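PDB 1AXD: glutathione s-transferase I from Zea mays, which catalyses the conjugation of glutathione to electrophilic compounds and serves the plant in the detoxification of herbicides. Local coordinates for residues C152-G157 / L162-H167; V170-F175 / A191-L196; E66-C71 / E99-Q104; F114-S119 / T177-V182. One frame throughout, in Å; residues are numbered along the deposited sequence.

Contact 1 (C152-G157 / L162-H167); sequences CKYLAG and LADLNH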
loop_
_atom_site.group_PDB
_atom_site.type_symbol
_atom_site.label_atom_id
_atom_site.label_comp_id
_atom_site.label_asym_id
_atom_site.label_seq_id
_atom_site.Cartn_x
_atom_site.Cartn_y
_atom_site.Cartn_z
ATOM N N CYS A 152 18.408 -8.561 11.601
ATOM C CA CYS A 152 17.536 -9.659 11.213
ATOM C C CYS A 152 18.006 -10.371 9.995
ATOM O O CYS A 152 18.723 -9.792 9.202
ATOM C CB CYS A 152 16.119 -9.139 11.002
ATOM S SG CYS A 152 15.258 -8.786 12.542
ATOM N N LYS A 153 17.636 -11.632 9.841
ATOM C CA LYS A 153 18.053 -12.380 8.673
ATOM C C LYS A 153 17.326 -11.824 7.492
ATOM O O LYS A 153 17.910 -11.684 6.432
ATOM C CB LYS A 153 17.725 -13.861 8.844
ATOM C CG LYS A 153 18.501 -14.747 7.892
ATOM C CD LYS A 153 18.132 -16.202 8.056
ATOM C CE LYS A 153 18.969 -17.080 7.132
ATOM N NZ LYS A 153 18.587 -18.515 7.241
ATOM N N TYR A 154 16.052 -11.510 7.685
ATOM C CA TYR A 154 15.204 -10.955 6.649
ATOM C C TYR A 154 14.514 -9.679 7.141
ATOM O O TYR A 154 14.795 -9.233 8.247
ATOM C CB TYR A 154 14.173 -11.993 6.233
ATOM C CG TYR A 154 14.759 -13.183 5.517
ATOM C CD1 TYR A 154 14.998 -13.137 4.140
ATOM C CD2 TYR A 154 15.030 -14.372 6.201
ATOM C CE1 TYR A 154 15.480 -14.236 3.455
ATOM C CE2 TYR A 154 15.518 -15.493 5.522
ATOM C CZ TYR A 154 15.739 -15.416 4.146
ATOM O OH TYR A 154 16.210 -16.507 3.447
ATOM N N LEU A 155 13.615 -9.118 6.335
ATOM C CA LEU A 155 12.910 -7.886 6.689
ATOM C C LEU A 155 11.933 -7.999 7.859
ATOM O O LEU A 155 12.008 -7.195 8.769
ATOM C CB LEU A 155 12.193 -7.329 5.456
ATOM C CG LEU A 155 12.799 -6.177 4.653
ATOM C CD1 LEU A 155 14.239 -5.835 5.077
ATOM C CD2 LEU A 155 12.715 -6.529 3.182
ATOM N N ALA A 156 11.029 -8.969 7.836
ATOM C CA ALA A 156 10.053 -9.116 8.910
ATOM C C ALA A 156 10.633 -9.683 10.152
ATOM O O ALA A 156 10.033 -9.551 11.203
ATOM C CB ALA A 156 8.880 -9.967 8.435
ATOM N N GLY A 157 11.783 -10.332 10.034
ATOM C CA GLY A 157 12.425 -10.956 11.175
ATOM C C GLY A 157 13.351 -12.037 10.654
ATOM O O GLY A 157 13.787 -11.957 9.517
ATOM N N LEU A 162 6.340 -12.426 2.840
ATOM C CA LEU A 162 5.883 -11.681 1.668
ATOM C C LEU A 162 6.581 -10.367 1.567
ATOM O O LEU A 162 6.696 -9.836 0.475
ATOM C CB LEU A 162 4.374 -11.455 1.733
ATOM C CG LEU A 162 3.566 -12.169 0.665
ATOM C CD1 LEU A 162 2.142 -11.637 0.702
ATOM C CD2 LEU A 162 4.183 -11.888 -0.698
ATOM N N ALA A 163 7.067 -9.847 2.687
ATOM C CA ALA A 163 7.782 -8.577 2.684
ATOM C C ALA A 163 8.995 -8.677 1.813
ATOM O O ALA A 163 9.269 -7.749 1.074
ATOM C CB ALA A 163 8.159 -8.167 4.124
ATOM N N ASP A 164 9.690 -9.815 1.856
ATOM C CA ASP A 164 10.897 -10.025 1.062
ATOM C C ASP A 164 10.645 -10.238 -0.389
ATOM O O ASP A 164 11.221 -9.526 -1.187
ATOM C CB ASP A 164 11.702 -11.180 1.631
ATOM C CG ASP A 164 12.075 -10.953 3.066
ATOM O OD1 ASP A 164 13.111 -10.305 3.321
ATOM O OD2 ASP A 164 11.311 -11.388 3.951
ATOM N N LEU A 165 9.774 -11.190 -0.735
ATOM C CA LEU A 165 9.437 -11.499 -2.132
ATOM C C LEU A 165 8.878 -10.309 -2.863
ATOM O O LEU A 165 9.121 -10.168 -4.052
ATOM C CB LEU A 165 8.405 -12.634 -2.224
ATOM C CG LEU A 165 8.626 -14.076 -1.755
ATOM C CD1 LEU A 165 10.106 -14.453 -1.892
ATOM C CD2 LEU A 165 8.174 -14.244 -0.322
ATOM N N ASN A 166 8.144 -9.452 -2.161
ATOM C CA ASN A 166 7.539 -8.273 -2.773
ATOM C C ASN A 166 8.536 -7.278 -3.345
ATOM O O ASN A 166 8.129 -6.361 -4.040
ATOM C CB ASN A 166 6.617 -7.578 -1.765
ATOM C CG ASN A 166 5.229 -8.211 -1.688
ATOM O OD1 ASN A 166 4.997 -9.283 -2.220
ATOM N ND2 ASN A 166 4.299 -7.523 -1.023
ATOM N N HIS A 167 9.823 -7.443 -3.031
ATOM C CA HIS A 167 10.889 -6.557 -3.519
ATOM C C HIS A 167 11.609 -7.108 -4.729
ATOM O O HIS A 167 12.387 -6.387 -5.316
ATOM C CB HIS A 167 11.974 -6.383 -2.455
ATOM C CG HIS A 167 11.584 -5.542 -1.281
ATOM N ND1 HIS A 167 10.983 -6.064 -0.154
ATOM C CD2 HIS A 167 11.795 -4.231 -1.019
ATOM C CE1 HIS A 167 10.841 -5.110 0.750
ATOM N NE2 HIS A 167 11.327 -3.989 0.250
HETATM O O HOH W 1 10.856 -11.349 6.451
#
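Leu155 lays its CD2 methyl obliquely against the imidazole of His167, with CD2 3.4 Å from CE1. The two side chains come from opposite directions. Behind this, Leu155 CB packs on Ala163 CB at 4.3 Å. The imidazole is held at both nitrogens: His167 ND1 makes a weak, bent bond back to Ala163 O (2.7 Å), and NE2 bonds Tyr145 OH. The polar centre is Asp164. Asp164 OD1 accepts Leu155 N through the syn lone pair, at 3.3 Å and almost straight (172°). Asp164 OD1 also takes Trp192 NE1 and lies at the edge of the Tyr154 ring, 3.5 Å from Tyr154 CD1. Ring and carboxylate planes stand 77° apart. With CG anti to the carbonyl carbon (chi1 -58°), the carboxylate stays beside its own backbone N, near the start of the helix. There OD2 accepts Ser161 N, consistent with the carboxylate half of the N-capping box found in glutathione transferases. OD2 also accepts a bond from a water, which in turn receives Ala156 N at 2.8 Å. Four donors thus surround this carboxylate, which probably favours its charged form. With an alanine here, the Leu155 amide and the Trp192 indole would probably lose their shared acceptor, and the 152-157 loop its tie to the helix start. The contact joins the loop after helix 128-151 to the short helix 162-165. Trp97 of helix 88-122 packs on Leu155 and Ala163, and helix 187-198 adds Trp192 against Tyr154 and Leu155.

Contact 2 (V170-F175 / A191-L196); sequences VTLCLF and AWWSGL
Thr171 OG1 is gripped by two partners outside the pair of helices, Tyr105 OH and His167 O. This leaves the methyl side of Thr171 to meet Trp193. With CG2 anti to the backbone N (OG1 at chi1 -50°), the methyl points at the indole while the hydroxyl keeps its bonds. Thr171 CG2 sits 3.7 Å from the centroid of the six-membered ring of Trp193, only 8° off the ring normal. This is a CH-pi contact of good geometry. Leu172 comes in at the rim of the same ring rather than over it. Its CD2 lies near the indole plane, 3.7 Å from Trp193 CZ2, and its chain crosses that of Trp193 at about a right angle. Both segments belong to the all-helical domain of the glutathione transferase fold. Here Trp193 of helix 187-198 reaches across to helix 168-174, whose nearest CA is that of Thr171, 8.5 Å from Trp193 CA. Phe175, on the same segment as Thr171, receives the nitrogen-bearing edge of the indole. Trp193 NE1 stands over the centre of the phenyl face, 3.5 Å from Phe175 CD1. The pair is T-shaped, with the five-membered ring of Trp193 and the Phe175 ring 4.6 Å apart between centroids and their planes at 69°. Met209 packs on Leu172 from the end of the chain, and Ala180 packs on Phe175.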
loop_
_atom_site.group_PDB
_atom_site.type_symbol
_atom_site.label_atom_id
_atom_site.label_comp_id
_atom_site.label_asym_id
_atom_site.label_seq_id
_atom_site.Cartn_x
_atom_site.Cartn_y
_atom_site.Cartn_z
ATOM N N VAL A 170 11.001 -5.437 -8.817
ATOM C CA VAL A 170 11.631 -4.152 -9.104
ATOM C C VAL A 170 13.124 -4.239 -8.969
ATOM O O VAL A 170 13.823 -3.585 -9.731
ATOM C CB VAL A 170 11.143 -3.001 -8.192
ATOM C CG1 VAL A 170 9.704 -2.620 -8.542
ATOM C CG2 VAL A 170 11.278 -3.379 -6.721
ATOM N N THR A 171 13.621 -5.034 -8.021
ATOM C CA THR A 171 15.057 -5.150 -7.814
ATOM C C THR A 171 15.718 -5.888 -8.915
ATOM O O THR A 171 16.829 -5.551 -9.267
ATOM C CB THR A 171 15.401 -5.750 -6.449
ATOM O OG1 THR A 171 14.680 -5.038 -5.442
ATOM C CG2 THR A 171 16.898 -5.571 -6.144
ATOM N N LEU A 172 15.037 -6.860 -9.504
ATOM C CA LEU A 172 15.610 -7.589 -10.629
ATOM C C LEU A 172 15.841 -6.605 -11.739
ATOM O O LEU A 172 16.876 -6.670 -12.386
ATOM C CB LEU A 172 14.670 -8.695 -11.109
ATOM C CG LEU A 172 14.847 -10.041 -10.417
ATOM C CD1 LEU A 172 13.829 -11.065 -10.956
ATOM C CD2 LEU A 172 16.277 -10.516 -10.671
ATOM N N CYS A 173 14.899 -5.687 -11.947
ATOM C CA CYS A 173 15.040 -4.678 -12.986
ATOM C C CYS A 173 16.205 -3.814 -12.682
ATOM O O CYS A 173 17.011 -3.575 -13.558
ATOM C CB CYS A 173 13.783 -3.825 -13.096
ATOM S SG CYS A 173 12.430 -4.619 -13.950
ATOM N N LEU A 174 16.312 -3.347 -11.444
ATOM C CA LEU A 174 17.439 -2.508 -11.047
ATOM C C LEU A 174 18.743 -3.243 -11.348
ATOM O O LEU A 174 19.667 -2.644 -11.883
ATOM C CB LEU A 174 17.351 -2.187 -9.550
ATOM C CG LEU A 174 18.534 -1.445 -8.927
ATOM C CD1 LEU A 174 18.630 -0.028 -9.524
ATOM C CD2 LEU A 174 18.367 -1.400 -7.396
ATOM N N PHE A 175 18.765 -4.546 -11.076
ATOM C CA PHE A 175 19.940 -5.378 -11.292
ATOM C C PHE A 175 20.301 -5.583 -12.745
ATOM O O PHE A 175 21.311 -6.205 -13.019
ATOM C CB PHE A 175 19.754 -6.726 -10.598
ATOM C CG PHE A 175 20.976 -7.203 -9.888
ATOM C CD1 PHE A 175 21.539 -6.444 -8.865
ATOM C CD2 PHE A 175 21.583 -8.403 -10.248
ATOM C CE1 PHE A 175 22.695 -6.864 -8.205
ATOM C CE2 PHE A 175 22.744 -8.842 -9.598
ATOM C CZ PHE A 175 23.299 -8.067 -8.572
ATOM N N ALA A 191 23.920 -9.100 0.485
ATOM C CA ALA A 191 23.879 -10.517 0.841
ATOM C C ALA A 191 22.462 -10.999 0.748
ATOM O O ALA A 191 22.208 -12.021 0.132
ATOM C CB ALA A 191 24.439 -10.710 2.259
ATOM N N TRP A 192 21.555 -10.245 1.361
ATOM C CA TRP A 192 20.116 -10.514 1.370
ATOM C C TRP A 192 19.581 -10.722 -0.037
ATOM O O TRP A 192 18.861 -11.685 -0.271
ATOM C CB TRP A 192 19.411 -9.324 2.042
ATOM C CG TRP A 192 17.928 -9.265 1.877
ATOM C CD1 TRP A 192 17.001 -10.066 2.479
ATOM C CD2 TRP A 192 17.196 -8.321 1.089
ATOM N NE1 TRP A 192 15.739 -9.676 2.117
ATOM C CE2 TRP A 192 15.828 -8.607 1.264
ATOM C CE3 TRP A 192 17.565 -7.254 0.257
ATOM C CZ2 TRP A 192 14.822 -7.865 0.634
ATOM C CZ3 TRP A 192 16.573 -6.518 -0.364
ATOM C CH2 TRP A 192 15.215 -6.825 -0.172
ATOM N N TRP A 193 19.933 -9.825 -0.952
ATOM C CA TRP A 193 19.497 -9.914 -2.339
ATOM C C TRP A 193 20.060 -11.135 -3.030
ATOM O O TRP A 193 19.405 -11.682 -3.899
ATOM C CB TRP A 193 19.902 -8.647 -3.092
ATOM C CG TRP A 193 19.594 -8.694 -4.546
ATOM C CD1 TRP A 193 20.464 -8.500 -5.572
ATOM C CD2 TRP A 193 18.330 -9.012 -5.141
ATOM N NE1 TRP A 193 19.825 -8.688 -6.771
ATOM C CE2 TRP A 193 18.514 -9.005 -6.536
ATOM C CE3 TRP A 193 17.058 -9.307 -4.628
ATOM C CZ2 TRP A 193 17.478 -9.285 -7.427
ATOM C CZ3 TRP A 193 16.028 -9.584 -5.516
ATOM C CH2 TRP A 193 16.247 -9.573 -6.899
ATOM N N SER A 194 21.274 -11.539 -2.680
ATOM C CA SER A 194 21.882 -12.722 -3.287
ATOM C C SER A 194 21.167 -13.956 -2.787
ATOM O O SER A 194 20.912 -14.867 -3.568
ATOM C CB SER A 194 23.367 -12.805 -2.928
ATOM O OG SER A 194 24.028 -11.584 -3.210
ATOM N N GLY A 195 20.840 -13.982 -1.499
ATOM C CA GLY A 195 20.150 -15.127 -0.945
ATOM C C GLY A 195 18.847 -15.358 -1.674
ATOM O O GLY A 195 18.509 -16.481 -2.008
ATOM N N LEU A 196 18.129 -14.268 -1.923
ATOM C CA LEU A 196 16.855 -14.324 -2.625
ATOM C C LEU A 196 17.054 -14.750 -4.027
ATOM O O LEU A 196 16.277 -15.544 -4.512
ATOM C CB LEU A 196 16.143 -12.963 -2.597
ATOM C CG LEU A 196 15.558 -12.473 -1.268
ATOM C CD1 LEU A 196 15.010 -11.058 -1.447
ATOM C CD2 LEU A 196 14.438 -13.402 -0.778
#

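Contact 3 (E66-C71 / E99-Q104); sequences ESRAIC and EVEANQ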
loop_
_atom_site.group_PDB
_atom_site.type_symbol
_atom_site.label_atom_id
_atom_site.label_comp_id
_atom_site.label_asym_id
_atom_site.label_seq_id
_atom_site.Cartn_x
_atom_site.Cartn_y
_atom_site.Cartn_z
ATOM N N GLU A 66 -4.912 -5.498 -7.958
ATOM C CA GLU A 66 -3.942 -4.819 -7.093
ATOM C C GLU A 66 -2.931 -5.879 -6.750
ATOM O O GLU A 66 -3.253 -6.804 -6.026
ATOM C CB GLU A 66 -4.576 -4.212 -5.834
ATOM C CG GLU A 66 -5.178 -2.829 -6.038
ATOM C CD GLU A 66 -4.141 -1.765 -6.363
ATOM O OE1 GLU A 66 -2.962 -1.920 -5.981
ATOM O OE2 GLU A 66 -4.501 -0.752 -6.990
ATOM N N SER A 67 -1.730 -5.764 -7.308
ATOM C CA SER A 67 -0.672 -6.737 -7.109
ATOM C C SER A 67 -0.463 -7.222 -5.700
ATOM O O SER A 67 -0.503 -8.424 -5.479
ATOM C CB SER A 67 0.641 -6.234 -7.731
ATOM O OG SER A 67 1.071 -5.008 -7.165
ATOM N N ARG A 68 -0.301 -6.327 -4.735
ATOM C CA ARG A 68 -0.068 -6.777 -3.371
ATOM C C ARG A 68 -1.226 -7.525 -2.770
ATOM O O ARG A 68 -1.004 -8.404 -1.951
ATOM C CB ARG A 68 0.405 -5.623 -2.503
ATOM C CG ARG A 68 1.722 -5.056 -3.021
ATOM C CD ARG A 68 2.045 -3.673 -2.477
ATOM N NE ARG A 68 3.192 -3.082 -3.164
ATOM C CZ ARG A 68 3.116 -2.328 -4.258
ATOM N NH1 ARG A 68 1.941 -2.062 -4.799
ATOM N NH2 ARG A 68 4.222 -1.838 -4.814
ATOM N N ALA A 69 -2.451 -7.239 -3.200
ATOM C CA ALA A 69 -3.605 -7.969 -2.684
ATOM C C ALA A 69 -3.544 -9.371 -3.253
ATOM O O ALA A 69 -3.737 -10.319 -2.511
ATOM C CB ALA A 69 -4.911 -7.272 -3.066
ATOM N N ILE A 70 -3.238 -9.500 -4.544
ATOM C CA ILE A 70 -3.128 -10.807 -5.206
ATOM C C ILE A 70 -2.056 -11.658 -4.574
ATOM O O ILE A 70 -2.185 -12.870 -4.555
ATOM C CB ILE A 70 -2.804 -10.644 -6.706
ATOM C CG1 ILE A 70 -3.965 -9.933 -7.418
ATOM C CG2 ILE A 70 -2.512 -12.022 -7.345
ATOM C CD1 ILE A 70 -3.654 -9.509 -8.825
ATOM N N CYS A 71 -1.010 -11.015 -4.065
ATOM C CA CYS A 71 0.101 -11.687 -3.412
ATOM C C CYS A 71 -0.323 -12.273 -2.091
ATOM O O CYS A 71 -0.076 -13.436 -1.859
ATOM C CB CYS A 71 1.279 -10.711 -3.208
ATOM S SG CYS A 71 2.016 -9.963 -4.716
ATOM N N GLU A 99 4.389 -2.678 3.646
ATOM C CA GLU A 99 4.043 -1.287 3.402
ATOM C C GLU A 99 5.254 -0.463 3.077
ATOM O O GLU A 99 5.158 0.436 2.260
ATOM C CB GLU A 99 3.308 -0.700 4.608
ATOM C CG GLU A 99 1.873 -1.172 4.792
ATOM C CD GLU A 99 0.973 -0.767 3.643
ATOM O OE1 GLU A 99 0.792 0.448 3.421
ATOM O OE2 GLU A 99 0.443 -1.669 2.959
ATOM N N VAL A 100 6.387 -0.753 3.705
ATOM C CA VAL A 100 7.623 -0.016 3.433
ATOM C C VAL A 100 8.047 -0.198 1.984
ATOM O O VAL A 100 8.444 0.769 1.357
ATOM C CB VAL A 100 8.775 -0.463 4.362
ATOM C CG1 VAL A 100 10.096 0.198 3.927
ATOM C CG2 VAL A 100 8.445 -0.105 5.829
ATOM N N GLU A 101 7.968 -1.422 1.461
ATOM C CA GLU A 101 8.328 -1.696 0.070
ATOM C C GLU A 101 7.592 -0.789 -0.846
ATOM O O GLU A 101 8.196 -0.186 -1.716
ATOM C CB GLU A 101 7.969 -3.134 -0.290
ATOM C CG GLU A 101 8.133 -3.475 -1.760
ATOM C CD GLU A 101 6.819 -3.458 -2.532
ATOM O OE1 GLU A 101 5.839 -4.106 -2.085
ATOM O OE2 GLU A 101 6.769 -2.804 -3.595
ATOM N N ALA A 102 6.293 -0.655 -0.620
ATOM C CA ALA A 102 5.440 0.159 -1.466
ATOM C C ALA A 102 5.602 1.603 -1.288
ATOM O O ALA A 102 5.713 2.308 -2.258
ATOM C CB ALA A 102 3.955 -0.262 -1.265
ATOM N N ASN A 103 5.660 2.057 -0.049
ATOM C CA ASN A 103 5.759 3.480 0.250
ATOM C C ASN A 103 7.128 4.044 0.436
ATOM O O ASN A 103 7.250 5.242 0.649
ATOM C CB ASN A 103 4.936 3.764 1.505
ATOM C CG ASN A 103 3.564 3.132 1.450
ATOM O OD1 ASN A 103 3.109 2.558 2.415
ATOM N ND2 ASN A 103 2.903 3.241 0.309
ATOM N N GLN A 104 8.157 3.206 0.345
ATOM C CA GLN A 104 9.527 3.653 0.554
ATOM C C GLN A 104 10.470 3.232 -0.521
ATOM O O GLN A 104 10.986 4.072 -1.235
ATOM C CB GLN A 104 10.028 3.095 1.881
ATOM C CG GLN A 104 10.836 4.049 2.682
ATOM C CD GLN A 104 10.007 5.184 3.224
ATOM O OE1 GLN A 104 8.942 4.972 3.784
ATOM N NE2 GLN A 104 10.510 6.400 3.074
#
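Arg68 and Glu101 reach for each other from opposite directions, and their flat ends lie nearly in one plane. The guanidinium and carboxylate planes differ by 13°. The arginine grips side-on with two nitrogens. Arg68 NE gives its hydrogen to Glu101 OE1 at 3.0 Å (166°), and Arg68 NH2 gives one to Glu101 OE2, also at 3.0 Å (169°), which makes a two-pronged salt bridge. Both oxygens are met on the syn side, a little out of the carboxylate plane. The Arg68 chain is extended from CG to NE and reaches across to helix 88-122. Glu101 bends at its second torsion, which turns the carboxylate to face NE and NH2. Ala102 packs its CB on one guanidinium face, offset toward the rim, 3.5 Å from Arg68 NE. Glu101 OE2 has a further partner in Thr106 OG1, which helps fix the carboxylate. Arg16 is close by and forms a long, weak ion pair with the same oxygen. With a leucine in place of Arg68, Glu101 would probably be left in a buried setting without its main countercharge. The bridge ties helix 67-78 of the thioredoxin-like domain to the long helix 88-122. Glu66, the N-cap of helix 67-78, and Ser67 hydrogen-bond the backbone of the bound peptide ligand, and Arg68 packs on it. Glu66 also packs on Glu99 of the second subunit. The Glu66-Ser67 pair at the strand end and helix start, beside the dimer interface, is characteristic of the glutathione site of these transferases.

Contact 4 (F114-S119 / T177-V182); sequences FQVLIS and TPYASV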
loop_
_atom_site.group_PDB
_atom_site.type_symbol
_atom_site.label_atom_id
_atom_site.label_comp_id
_atom_site.label_asym_id
_atom_site.label_seq_id
_atom_site.Cartn_x
_atom_site.Cartn_y
_atom_site.Cartn_z
ATOM N N PHE A 114 12.198 3.922 -14.668
ATOM C CA PHE A 114 11.605 4.472 -15.883
ATOM C C PHE A 114 12.638 5.231 -16.727
ATOM O O PHE A 114 12.769 4.957 -17.912
ATOM C CB PHE A 114 10.436 5.390 -15.512
ATOM C CG PHE A 114 9.933 6.234 -16.652
ATOM C CD1 PHE A 114 9.327 5.645 -17.769
ATOM C CD2 PHE A 114 10.056 7.627 -16.610
ATOM C CE1 PHE A 114 8.853 6.426 -18.825
ATOM C CE2 PHE A 114 9.584 8.425 -17.664
ATOM C CZ PHE A 114 8.981 7.821 -18.773
ATOM N N GLN A 115 13.355 6.170 -16.116
ATOM C CA GLN A 115 14.358 6.966 -16.816
ATOM C C GLN A 115 15.441 6.117 -17.365
ATOM O O GLN A 115 15.733 6.197 -18.546
ATOM C CB GLN A 115 14.970 7.999 -15.867
ATOM C CG GLN A 115 13.997 9.041 -15.378
ATOM C CD GLN A 115 13.439 9.870 -16.505
ATOM O OE1 GLN A 115 14.146 10.228 -17.423
ATOM N NE2 GLN A 115 12.161 10.178 -16.433
ATOM N N VAL A 116 16.032 5.299 -16.508
ATOM C CA VAL A 116 17.122 4.428 -16.887
ATOM C C VAL A 116 16.705 3.251 -17.732
ATOM O O VAL A 116 17.510 2.764 -18.511
ATOM C CB VAL A 116 17.876 3.941 -15.606
ATOM C CG1 VAL A 116 18.820 2.757 -15.915
ATOM C CG2 VAL A 116 18.690 5.096 -15.008
ATOM N N LEU A 117 15.452 2.825 -17.641
ATOM C CA LEU A 117 15.044 1.650 -18.391
ATOM C C LEU A 117 13.919 1.791 -19.391
ATOM O O LEU A 117 14.141 1.542 -20.567
ATOM C CB LEU A 117 14.747 0.522 -17.399
ATOM C CG LEU A 117 14.824 -0.944 -17.812
ATOM C CD1 LEU A 117 16.269 -1.314 -18.186
ATOM C CD2 LEU A 117 14.351 -1.808 -16.632
ATOM N N ILE A 118 12.734 2.203 -18.964
ATOM C CA ILE A 118 11.617 2.299 -19.900
ATOM C C ILE A 118 11.793 3.365 -20.946
ATOM O O ILE A 118 11.746 3.055 -22.124
ATOM C CB ILE A 118 10.272 2.501 -19.173
ATOM C CG1 ILE A 118 10.169 1.558 -17.968
ATOM C CG2 ILE A 118 9.109 2.237 -20.144
ATOM C CD1 ILE A 118 10.319 0.080 -18.310
ATOM N N SER A 119 12.003 4.604 -20.513
ATOM C CA SER A 119 12.192 5.743 -21.400
ATOM C C SER A 119 13.084 5.427 -22.592
ATOM O O SER A 119 12.639 5.570 -23.717
ATOM C CB SER A 119 12.748 6.926 -20.605
ATOM O OG SER A 119 13.004 8.033 -21.442
ATOM N N THR A 177 20.589 -3.000 -14.734
ATOM C CA THR A 177 21.199 -1.738 -15.128
ATOM C C THR A 177 22.475 -1.474 -14.377
ATOM O O THR A 177 22.743 -2.142 -13.386
ATOM C CB THR A 177 20.222 -0.570 -14.903
ATOM O OG1 THR A 177 20.138 -0.271 -13.504
ATOM C CG2 THR A 177 18.827 -0.943 -15.435
ATOM N N PRO A 178 23.269 -0.479 -14.812
ATOM C CA PRO A 178 24.528 -0.168 -14.128
ATOM C C PRO A 178 24.344 0.342 -12.716
ATOM O O PRO A 178 25.319 0.428 -11.991
ATOM C CB PRO A 178 25.154 0.892 -15.039
ATOM C CG PRO A 178 23.969 1.575 -15.622
ATOM C CD PRO A 178 23.083 0.408 -15.974
ATOM N N TYR A 179 23.113 0.659 -12.320
ATOM C CA TYR A 179 22.856 1.153 -10.974
ATOM C C TYR A 179 22.763 0.078 -9.913
ATOM O O TYR A 179 22.446 0.387 -8.776
ATOM C CB TYR A 179 21.634 2.077 -10.956
ATOM C CG TYR A 179 21.918 3.386 -11.650
ATOM C CD1 TYR A 179 22.636 4.396 -11.008
ATOM C CD2 TYR A 179 21.558 3.582 -12.982
ATOM C CE1 TYR A 179 22.995 5.566 -11.681
ATOM C CE2 TYR A 179 21.917 4.752 -13.662
ATOM C CZ TYR A 179 22.634 5.733 -13.004
ATOM O OH TYR A 179 22.997 6.871 -13.674
ATOM N N ALA A 180 23.089 -1.162 -10.266
ATOM C CA ALA A 180 23.063 -2.257 -9.311
ATOM C C ALA A 180 24.201 -2.086 -8.351
ATOM O O ALA A 180 24.213 -2.726 -7.317
ATOM C CB ALA A 180 23.150 -3.592 -10.045
ATOM N N SER A 181 25.137 -1.202 -8.681
ATOM C CA SER A 181 26.308 -0.919 -7.848
ATOM C C SER A 181 25.975 -0.147 -6.606
ATOM O O SER A 181 26.851 0.059 -5.781
ATOM C CB SER A 181 27.355 -0.156 -8.662
ATOM O OG SER A 181 26.780 0.989 -9.264
ATOM N N VAL A 182 24.727 0.295 -6.477
ATOM C CA VAL A 182 24.309 1.037 -5.291
ATOM C C VAL A 182 24.127 0.075 -4.142
ATOM O O VAL A 182 24.319 0.460 -3.007
ATOM C CB VAL A 182 23.008 1.888 -5.551
ATOM C CG1 VAL A 182 21.744 1.002 -5.600
ATOM C CG2 VAL A 182 22.864 2.980 -4.479
#
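The backbones come nearest at Val116 and Thr177, CA to CA 7.6 Å. Residues 114-119 lie on helix 88-122 but include a wider pi-type turn, in which Ser119 N bonds Phe114 O at 2.7 Å. Residues 177-182 form no regular helix. They run as successive tight turns, with Ala180 N bonded to Thr177 O and Val182 N to Tyr179 O. Thr177 OG1 sits between its backbone N and carbonyl carbon (chi1 75°), where it accepts a weak bond from Tyr179 N at 3.3 Å, as in an ST turn. The hydroxyl also bonds Leu174 O. This rotation puts Thr177 CG2 anti to the carbonyl carbon, on the side of Val116. In the all-helical domain of this transferase, the connection between helices 168-174 and 187-198 thus folds back onto the far part of helix 88-122. Val116 carries most of the meeting, one branch to each partner. Its CG1 touches Thr177 CG2 at 3.7 Å. Its CG2, anti to the carbonyl carbon, comes obliquely upon the Tyr179 ring, 3.5 Å from CE2. Leu117 adds a third methyl, CD1, at 3.8 Å from Thr177 CG2, so Thr177 CG2 touches both branches, which come to it from directions roughly at right angles. The ring of Tyr179 is steadied at its far end, where OH bonds Gln128 NE2 of helix 128-151, and Leu135 of the same helix touches its side chain. Further along the turns, Ser181 OG gives a hydrogen bond to Pro178 O at 3.1 Å.

In the fold
Along the chain contact 3 comes first and closes at residue 104. Contact 4 then opens at residue 114, spans the whole of contact 1 and crosses contact 2. Contacts 3 and 4 both use helix 88-122, at centres about 21 Å apart. Contact 1 touches both contact 2 and contact 3; its centre is about 12 Å from the one and about 13 Å from the other, and those two do not touch. Contact 2 also touches contact 4, about 13 Å away between centres. Contacts 1, 2 and 4 hold the helical domain together around helices 162-165, 168-174 and 187-198. Contact 3 links that domain to the thioredoxin-like one at the ligand.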